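Side-chain contacts in serine protease pet (Escherichia coli, PDB 4OM9), which is a secreted autotransporter toxin with a serine protease domain on a long beta-helix, and probably cleaves host alpha-fodrin: residues Gln83-Thr88 / Gln105-Tyr110; Thr91-Met96 / Gln255-Asn260; Ser610-Gly615 / Gly653-Thr658. All coordinates share one frame; numbering follows the deposited sequence.

Interaction 1: Gln83-Thr88 / Gln105-Tyr110; sequences QTYGST and QRLNKY
The side-chain amide of Gln83 has Leu107 over one face, the amide of Gln105 at its NE2 end and the hydroxyl of Tyr85 at its OE1 end. The leucine methyls share that face: CD2 stands above the amide carbon, 3.6 Å from Gln83 CD, and CD1 lies 3.5 Å from Gln83 OE1. Tyr85 OH donates to Gln83 OE1 at 2.8 Å, from the side of the amide plane facing away from Leu107. The carbonyl oxygen is thus held between a donor and two methyls. With Gln83 CG anti to the carbonyl carbon (chi1 -54°) and the chain extended beyond it, the amide is carried across to Leu107 and Gln105. At the other end Gln83 NE2 reaches Gln105 OE1 at 2.8 Å, a weak bond because the N-H...O angle is only 123°. The two amide planes are turned 47° apart, and both NE2 atoms also donate to Ala80 O; the stronger partner of Gln105 NE2 is Gln92 OE1. The NE2 atoms of both buried amides find acceptors in this way. Leu107 CD1 also approaches Tyr85 CE1 obliquely, at 4.3 Å. A type II' turn from Tyr85 to Thr88 leads from strand 82-85 into strand 88-97, which runs between the two contacting strands in an antiparallel sheet, consistent with a barrel of the chymotrypsin-like fold of clan PA. Gln83, Tyr85 and Gln105 all pack on Ala67 of neighbouring strand 66-70.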
loop_
_atom_site.group_PDB
_atom_site.type_symbol
_atom_site.label_atom_id
_atom_site.label_comp_id
_atom_site.label_asym_id
_atom_site.label_seq_id
_atom_site.Cartn_x
_atom_site.Cartn_y
_atom_site.Cartn_z
ATOM N N GLN A 83 -30.669 2.616 17.616
ATOM C CA GLN A 83 -29.454 3.089 16.977
ATOM C C GLN A 83 -28.512 1.951 16.643
ATOM O O GLN A 83 -28.277 1.045 17.460
ATOM C CB GLN A 83 -28.757 4.115 17.868
ATOM C CG GLN A 83 -29.688 5.234 18.248
ATOM C CD GLN A 83 -28.995 6.380 18.931
ATOM O OE1 GLN A 83 -27.774 6.369 19.114
ATOM N NE2 GLN A 83 -29.776 7.384 19.330
ATOM N N THR A 84 -27.983 2.004 15.431
ATOM C CA THR A 84 -27.004 1.044 14.973
ATOM C C THR A 84 -25.667 1.720 14.729
ATOM O O THR A 84 -25.590 2.720 14.008
ATOM C CB THR A 84 -27.452 0.360 13.684
ATOM O OG1 THR A 84 -28.573 -0.475 13.956
ATOM C CG2 THR A 84 -26.320 -0.491 13.101
ATOM N N TYR A 85 -24.626 1.184 15.356
ATOM C CA TYR A 85 -23.263 1.527 14.995
ATOM C C TYR A 85 -22.543 0.214 14.699
ATOM O O TYR A 85 -22.582 -0.719 15.528
ATOM C CB TYR A 85 -22.552 2.295 16.102
ATOM C CG TYR A 85 -23.274 3.519 16.639
ATOM C CD1 TYR A 85 -24.261 3.399 17.611
ATOM C CD2 TYR A 85 -22.942 4.800 16.204
ATOM C CE1 TYR A 85 -24.907 4.516 18.123
ATOM C CE2 TYR A 85 -23.586 5.921 16.710
ATOM C CZ TYR A 85 -24.569 5.768 17.674
ATOM O OH TYR A 85 -25.217 6.879 18.192
ATOM N N GLY A 86 -21.905 0.136 13.529
ATOM C CA GLY A 86 -21.315 -1.109 13.065
ATOM C C GLY A 86 -22.296 -2.260 13.138
ATOM O O GLY A 86 -23.412 -2.157 12.639
ATOM N N SER A 87 -21.882 -3.344 13.798
ATOM C CA SER A 87 -22.701 -4.543 13.933
ATOM C C SER A 87 -23.498 -4.550 15.212
ATOM O O SER A 87 -23.919 -5.605 15.657
ATOM C CB SER A 87 -21.846 -5.815 13.925
ATOM O OG SER A 87 -21.123 -5.966 12.725
ATOM N N THR A 88 -23.673 -3.396 15.840
ATOM C CA THR A 88 -24.308 -3.383 17.155
ATOM C C THR A 88 -25.524 -2.477 17.196
ATOM O O THR A 88 -25.497 -1.371 16.645
ATOM C CB THR A 88 -23.317 -2.948 18.240
ATOM O OG1 THR A 88 -22.098 -3.696 18.091
ATOM C CG2 THR A 88 -23.920 -3.168 19.637
ATOM N N GLN A 105 -29.720 11.674 24.920
ATOM C CA GLN A 105 -30.196 10.314 25.038
ATOM C C GLN A 105 -29.228 9.449 25.835
ATOM O O GLN A 105 -27.999 9.592 25.716
ATOM C CB GLN A 105 -30.392 9.686 23.652
ATOM C CG GLN A 105 -31.493 10.283 22.783
ATOM C CD GLN A 105 -31.514 9.630 21.405
ATOM O OE1 GLN A 105 -30.531 9.691 20.663
ATOM N NE2 GLN A 105 -32.620 8.980 21.070
ATOM N N ARG A 106 -29.794 8.550 26.644
ATOM C CA ARG A 106 -29.030 7.495 27.283
ATOM C C ARG A 106 -29.356 6.186 26.579
ATOM O O ARG A 106 -30.513 5.749 26.569
ATOM C CB ARG A 106 -29.358 7.392 28.785
ATOM C CG ARG A 106 -28.800 6.132 29.482
ATOM C CD ARG A 106 -27.355 6.309 29.992
ATOM N NE ARG A 106 -26.810 5.039 30.471
ATOM C CZ ARG A 106 -25.727 4.893 31.234
ATOM N NH1 ARG A 106 -25.027 5.945 31.638
ATOM N NH2 ARG A 106 -25.341 3.665 31.593
ATOM N N LEU A 107 -28.342 5.543 26.022
ATOM C CA LEU A 107 -28.535 4.272 25.355
ATOM C C LEU A 107 -28.389 3.123 26.353
ATOM O O LEU A 107 -27.707 3.259 27.367
ATOM C CB LEU A 107 -27.541 4.139 24.199
ATOM C CG LEU A 107 -27.678 5.137 23.032
ATOM C CD1 LEU A 107 -26.495 5.035 22.079
ATOM C CD2 LEU A 107 -28.997 4.939 22.275
ATOM N N ASN A 108 -29.025 1.992 26.067
ATOM C CA ASN A 108 -28.998 0.837 26.976
ATOM C C ASN A 108 -27.585 0.259 27.255
ATOM O O ASN A 108 -27.370 -0.306 28.322
ATOM C CB ASN A 108 -29.891 -0.284 26.434
ATOM C CG ASN A 108 -29.416 -0.790 25.098
ATOM O OD1 ASN A 108 -28.944 -0.010 24.272
ATOM N ND2 ASN A 108 -29.502 -2.102 24.884
ATOM N N LYS A 109 -26.649 0.416 26.309
ATOM C CA LYS A 109 -25.267 -0.083 26.468
ATOM C C LYS A 109 -24.208 0.903 25.976
ATOM O O LYS A 109 -24.519 1.821 25.231
ATOM C CB LYS A 109 -25.079 -1.417 25.733
ATOM C CG LYS A 109 -25.705 -2.621 26.441
ATOM C CD LYS A 109 -25.570 -3.868 25.578
ATOM C CE LYS A 109 -24.731 -4.946 26.263
ATOM N NZ LYS A 109 -24.403 -6.047 25.300
ATOM N N TYR A 110 -22.962 0.715 26.408
ATOM C CA TYR A 110 -21.878 1.599 25.983
ATOM C C TYR A 110 -21.581 1.380 24.505
ATOM O O TYR A 110 -21.435 0.240 24.060
ATOM C CB TYR A 110 -20.591 1.362 26.788
ATOM C CG TYR A 110 -20.693 1.609 28.267
ATOM C CD1 TYR A 110 -21.645 2.482 28.789
ATOM C CD2 TYR A 110 -19.831 0.955 29.155
ATOM C CE1 TYR A 110 -21.732 2.687 30.173
ATOM C CE2 TYR A 110 -19.902 1.160 30.512
ATOM C CZ TYR A 110 -20.858 2.021 31.034
ATOM O OH TYR A 110 -20.925 2.205 32.414
#

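Interaction 2: Thr91-Met96 / Gln255-Asn260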
loop_
_atom_site.group_PDB
_atom_site.type_symbol
_atom_site.label_atom_id
_atom_site.label_comp_id
_atom_site.label_asym_id
_atom_site.label_seq_id
_atom_site.Cartn_x
_atom_site.Cartn_y
_atom_site.Cartn_z
ATOM N N THR A 91 -30.354 0.883 22.170
ATOM C CA THR A 91 -31.704 1.345 22.422
ATOM C C THR A 91 -31.674 2.519 23.395
ATOM O O THR A 91 -31.006 2.448 24.427
ATOM C CB THR A 91 -32.576 0.190 22.967
ATOM O OG1 THR A 91 -32.850 -0.732 21.901
ATOM C CG2 THR A 91 -33.898 0.711 23.547
ATOM N N GLN A 92 -32.365 3.603 23.050
ATOM C CA GLN A 92 -32.565 4.714 23.976
ATOM C C GLN A 92 -33.403 4.232 25.167
ATOM O O GLN A 92 -34.496 3.715 24.976
ATOM C CB GLN A 92 -33.266 5.896 23.281
ATOM C CG GLN A 92 -33.739 6.995 24.230
ATOM C CD GLN A 92 -34.803 7.926 23.607
ATOM O OE1 GLN A 92 -34.599 8.482 22.529
ATOM N NE2 GLN A 92 -35.938 8.086 24.292
ATOM N N ILE A 93 -32.906 4.391 26.385
ATOM C CA ILE A 93 -33.706 3.974 27.528
ATOM C C ILE A 93 -34.007 5.144 28.445
ATOM O O ILE A 93 -34.725 4.999 29.415
ATOM C CB ILE A 93 -33.027 2.816 28.338
ATOM C CG1 ILE A 93 -31.610 3.196 28.775
ATOM C CG2 ILE A 93 -33.040 1.547 27.529
ATOM C CD1 ILE A 93 -31.526 3.679 30.213
ATOM N N ASN A 94 -33.461 6.309 28.121
ATOM C CA ASN A 94 -33.833 7.542 28.813
ATOM C C ASN A 94 -33.418 8.746 27.988
ATOM O O ASN A 94 -32.608 8.632 27.039
ATOM C CB ASN A 94 -33.192 7.615 30.201
ATOM C CG ASN A 94 -34.032 8.427 31.205
ATOM O OD1 ASN A 94 -34.758 9.350 30.831
ATOM N ND2 ASN A 94 -33.907 8.092 32.478
ATOM N N ARG A 95 -33.965 9.902 28.344
ATOM C CA ARG A 95 -33.622 11.137 27.649
ATOM C C ARG A 95 -34.128 12.368 28.379
ATOM O O ARG A 95 -34.993 12.285 29.261
ATOM C CB ARG A 95 -34.172 11.139 26.215
ATOM C CG ARG A 95 -35.683 11.019 26.113
ATOM C CD ARG A 95 -36.181 11.466 24.737
ATOM N NE ARG A 95 -37.641 11.457 24.709
ATOM C CZ ARG A 95 -38.396 12.010 23.766
ATOM N NH1 ARG A 95 -37.846 12.642 22.729
ATOM N NH2 ARG A 95 -39.715 11.927 23.865
ATOM N N MET A 96 -33.535 13.501 28.022
ATOM C CA MET A 96 -34.010 14.802 28.438
ATOM C C MET A 96 -34.152 15.685 27.198
ATOM O O MET A 96 -33.457 15.530 26.188
ATOM C CB MET A 96 -33.078 15.444 29.473
ATOM C CG MET A 96 -33.436 15.134 30.925
ATOM S SD MET A 96 -32.306 15.884 32.127
ATOM C CE MET A 96 -32.594 17.601 31.808
ATOM N N GLN A 255 -26.061 13.196 34.884
ATOM C CA GLN A 255 -25.993 13.145 36.339
ATOM C C GLN A 255 -26.905 12.064 36.878
ATOM O O GLN A 255 -26.662 11.515 37.948
ATOM C CB GLN A 255 -26.347 14.498 36.954
ATOM C CG GLN A 255 -25.136 15.355 37.255
ATOM C CD GLN A 255 -24.190 14.688 38.237
ATOM O OE1 GLN A 255 -24.624 14.039 39.195
ATOM N NE2 GLN A 255 -22.890 14.843 38.009
ATOM N N LEU A 256 -27.943 11.743 36.122
ATOM C CA LEU A 256 -28.880 10.712 36.536
ATOM C C LEU A 256 -28.245 9.304 36.599
ATOM O O LEU A 256 -28.855 8.358 37.109
ATOM C CB LEU A 256 -30.073 10.692 35.585
ATOM C CG LEU A 256 -30.946 11.949 35.555
ATOM C CD1 LEU A 256 -32.119 11.698 34.644
ATOM C CD2 LEU A 256 -31.415 12.337 36.964
ATOM N N PHE A 257 -27.032 9.152 36.090
ATOM C CA PHE A 257 -26.458 7.813 36.018
ATOM C C PHE A 257 -25.143 7.696 36.766
ATOM O O PHE A 257 -24.385 6.753 36.547
ATOM C CB PHE A 257 -26.296 7.390 34.541
ATOM C CG PHE A 257 -27.615 7.141 33.862
ATOM C CD1 PHE A 257 -28.219 5.885 33.931
ATOM C CD2 PHE A 257 -28.299 8.185 33.236
ATOM C CE1 PHE A 257 -29.456 5.650 33.343
ATOM C CE2 PHE A 257 -29.551 7.967 32.649
ATOM C CZ PHE A 257 -30.128 6.697 32.694
ATOM N N ILE A 258 -24.871 8.630 37.670
ATOM C CA ILE A 258 -23.626 8.510 38.412
ATOM C C ILE A 258 -23.837 8.116 39.870
ATOM O O ILE A 258 -24.489 8.823 40.629
ATOM C CB ILE A 258 -22.807 9.798 38.355
ATOM C CG1 ILE A 258 -22.457 10.121 36.885
ATOM C CG2 ILE A 258 -21.542 9.634 39.194
ATOM C CD1 ILE A 258 -21.955 11.561 36.608
ATOM N N GLN A 259 -23.306 6.947 40.232
ATOM C CA GLN A 259 -23.101 6.601 41.636
ATOM C C GLN A 259 -21.617 6.389 41.899
ATOM O O GLN A 259 -21.017 5.405 41.448
ATOM C CB GLN A 259 -23.891 5.353 42.048
ATOM C CG GLN A 259 -23.686 5.023 43.519
ATOM C CD GLN A 259 -24.474 3.833 44.013
ATOM O OE1 GLN A 259 -25.393 3.340 43.359
ATOM N NE2 GLN A 259 -24.109 3.365 45.191
ATOM N N ASN A 260 -21.019 7.329 42.617
ATOM C CA ASN A 260 -19.613 7.219 42.954
ATOM C C ASN A 260 -19.342 6.117 43.984
ATOM O O ASN A 260 -20.004 6.025 45.011
ATOM C CB ASN A 260 -19.096 8.575 43.459
ATOM C CG ASN A 260 -19.059 9.638 42.354
ATOM O OD1 ASN A 260 -19.743 10.661 42.429
ATOM N ND2 ASN A 260 -18.265 9.384 41.321
#
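Phe257 points its ring at Ile93 and Asn94, the two residues of a classic beta bulge that together face Arg106 on the adjacent strand 102-107. The contact joins the protease sheet to the start of the beta-helix, since Phe257 immediately precedes strand 258-262, the first strand of a parallel sheet, and belongs to a type I turn from Gln255 to Ile258. Followed outward, the phenylalanine meets Arg106 first: its CB packs on the guanidinium end, and its ring makes a cation-pi interaction with the same group, which is also salt-bridged to Asp294. The ring then runs on to CZ, the atom that carries the contact with the bulge. Ile93 CD1 approaches CZ to 4.1 Å. Two torsions bring that methyl there: Ile93 CG1 sits between the backbone N and the carbonyl carbon (chi1 55°), and chi2, at 99° off the staggered positions, turns CD1 toward the ring although the CB bond itself does not point that way. From the other bulge residue, Asn94 CB is 4.1 Å and Asn94 ND2 4.0 Å from Phe257 CZ. Both residues come in at a slant to the ring, and the amide plane stands nearly perpendicular to it, at 85°. The contact is van der Waals packing, partly buried, with 161 Å² buried in total. What helps to hold the asparagine amide in this pose is its other branch: Arg95 N donates to Asn94 OD1 at 2.7 Å, in a bent bond that lies in the carbonyl plane and on a lone pair.

Interaction 3: Ser610-Gly615 / Gly653-Thr658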
loop_
_atom_site.group_PDB
_atom_site.type_symbol
_atom_site.label_atom_id
_atom_site.label_comp_id
_atom_site.label_asym_id
_atom_site.label_seq_id
_atom_site.Cartn_x
_atom_site.Cartn_y
_atom_site.Cartn_z
ATOM N N SER A 610 9.856 -22.652 -7.840
ATOM C CA SER A 610 8.758 -21.728 -7.693
ATOM C C SER A 610 8.749 -20.665 -8.799
ATOM O O SER A 610 9.764 -20.405 -9.449
ATOM C CB SER A 610 8.824 -21.050 -6.319
ATOM O OG SER A 610 8.520 -21.947 -5.271
ATOM N N VAL A 611 7.586 -20.061 -8.997
ATOM C CA VAL A 611 7.404 -19.016 -9.987
ATOM C C VAL A 611 7.289 -17.646 -9.318
ATOM O O VAL A 611 6.550 -17.473 -8.349
ATOM C CB VAL A 611 6.162 -19.301 -10.858
ATOM C CG1 VAL A 611 5.765 -18.081 -11.649
ATOM C CG2 VAL A 611 6.458 -20.460 -11.808
ATOM N N ILE A 612 8.062 -16.687 -9.823
ATOM C CA ILE A 612 8.018 -15.317 -9.327
ATOM C C ILE A 612 7.616 -14.341 -10.430
ATOM O O ILE A 612 8.368 -14.117 -11.395
ATOM C CB ILE A 612 9.372 -14.882 -8.761
ATOM C CG1 ILE A 612 9.887 -15.914 -7.755
ATOM C CG2 ILE A 612 9.274 -13.476 -8.156
ATOM C CD1 ILE A 612 11.159 -15.481 -7.028
ATOM N N ASN A 613 6.422 -13.777 -10.307
ATOM C CA ASN A 613 5.992 -12.766 -11.264
ATOM C C ASN A 613 6.028 -11.388 -10.623
ATOM O O ASN A 613 5.156 -11.026 -9.829
ATOM C CB ASN A 613 4.599 -13.086 -11.805
ATOM C CG ASN A 613 4.539 -14.444 -12.500
ATOM O OD1 ASN A 613 5.461 -14.826 -13.233
ATOM N ND2 ASN A 613 3.454 -15.184 -12.269
ATOM N N ILE A 614 7.085 -10.647 -10.929
ATOM C CA ILE A 614 7.204 -9.256 -10.508
ATOM C C ILE A 614 6.555 -8.340 -11.519
ATOM O O ILE A 614 6.929 -8.347 -12.699
ATOM C CB ILE A 614 8.654 -8.863 -10.341
ATOM C CG1 ILE A 614 9.371 -9.946 -9.526
ATOM C CG2 ILE A 614 8.749 -7.505 -9.706
ATOM C CD1 ILE A 614 10.615 -9.474 -8.804
ATOM N N GLY A 615 5.587 -7.553 -11.062
ATOM C CA GLY A 615 4.784 -6.728 -11.945
ATOM C C GLY A 615 3.740 -7.557 -12.669
ATOM O O GLY A 615 3.505 -7.370 -13.858
ATOM N N GLY A 653 15.908 -5.686 -3.765
ATOM C CA GLY A 653 16.610 -6.683 -2.972
ATOM C C GLY A 653 17.357 -7.678 -3.835
ATOM O O GLY A 653 17.908 -7.315 -4.868
ATOM N N GLY A 654 17.385 -8.937 -3.420
ATOM C CA GLY A 654 18.081 -9.952 -4.187
ATOM C C GLY A 654 17.266 -11.216 -4.344
ATOM O O GLY A 654 16.295 -11.423 -3.610
ATOM N N ILE A 655 17.670 -12.054 -5.298
ATOM C CA ILE A 655 16.978 -13.304 -5.595
ATOM C C ILE A 655 17.921 -14.524 -5.712
ATOM O O ILE A 655 18.797 -14.600 -6.599
ATOM C CB ILE A 655 16.156 -13.179 -6.903
ATOM C CG1 ILE A 655 15.247 -11.932 -6.866
ATOM C CG2 ILE A 655 15.356 -14.444 -7.149
ATOM C CD1 ILE A 655 14.134 -11.906 -7.919
ATOM N N MET A 656 17.734 -15.477 -4.806
ATOM C CA MET A 656 18.376 -16.785 -4.903
ATOM C C MET A 656 17.330 -17.827 -5.256
ATOM O O MET A 656 16.442 -18.123 -4.455
ATOM C CB MET A 656 19.061 -17.172 -3.596
ATOM C CG MET A 656 19.940 -16.105 -3.018
ATOM S SD MET A 656 20.352 -16.420 -1.290
ATOM C CE MET A 656 21.412 -15.015 -0.932
ATOM N N ALA A 657 17.449 -18.410 -6.436
ATOM C CA ALA A 657 16.415 -19.301 -6.933
ATOM C C ALA A 657 16.986 -20.597 -7.515
ATOM O O ALA A 657 18.096 -20.634 -8.021
ATOM C CB ALA A 657 15.555 -18.564 -7.989
ATOM N N THR A 658 16.208 -21.662 -7.435
ATOM C CA THR A 658 16.551 -22.917 -8.073
ATOM C C THR A 658 15.331 -23.356 -8.879
ATOM O O THR A 658 14.228 -23.441 -8.333
ATOM C CB THR A 658 16.950 -23.999 -7.036
ATOM O OG1 THR A 658 18.161 -23.608 -6.374
ATOM C CG2 THR A 658 17.168 -25.346 -7.712
HETATM O O HOH W 1 12.539 -21.058 -7.964
#
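In the parallel beta-helix that forms the stalk of this passenger domain, strands 611-614 and 655-658 belong to different faces of the solenoid, and Ile612, Ile614 and Ile655 meet across its apolar interior. The two strands are not neighbours in a sheet, for each pairs with a different set of strands. Their touching parts run 151° apart in direction, and the nearest CA atoms, those of Ser610 and Thr658, are 7.9 Å from each other. Most of the contact is made by side chains. Ile655 works as a fork, its CG2 branch lying 4.3 Å from Ile612 CD1 and its CD1 end 4.4 Å from Ile614 CD1. Ile612 and Ile614 are two residues apart on their strand and point the same way, into the core, with CG1 anti to the carbonyl carbon (chi1 -51° and -47°); the extended second torsion carries each CD1 on toward Ile655. These are loose apolar contacts between methyl ends. Nearer the end of strand 655-658 the chains approach through their backbones instead. Ser610 N and Thr658 O stand 4.5 Å apart, and a water lies between them, accepting from Ser610 N at 3.1 Å and within hydrogen-bonding distance of Thr658 O at 2.9 Å, to which it may donate. Ser610 N thereby finds a partner. Around this core Ile612 packs on Ile588, Ile605 and Ala607, while Ile655 touches Ile662. Strand 611-614 itself pairs in parallel with strands 592-595 and 661-664, and strand 655-658 with strands 599-608 and 676-679.

How the interactions relate
From the N terminus, interaction 1 comes first: segment 83-88 meets 105-110 and closes a loop of 16 residues that contains 91-96. That enclosed segment opens interaction 2, which reaches over 158 residues to 255-260, so the two contacts cross rather than nest. Their centres are 14 Å apart, and they touch directly: Asn108 N of interaction 1 probably bonds to Thr91 O of interaction 2. Interaction 1 binds the protease sheet to itself, and interaction 2 joins it to the start of the beta-helix. Interaction 3 follows in series, closing 37 residues inside the beta-helix, about 50 Å from interaction 1 and 62 Å from interaction 2 between centres, beyond the chain's centre.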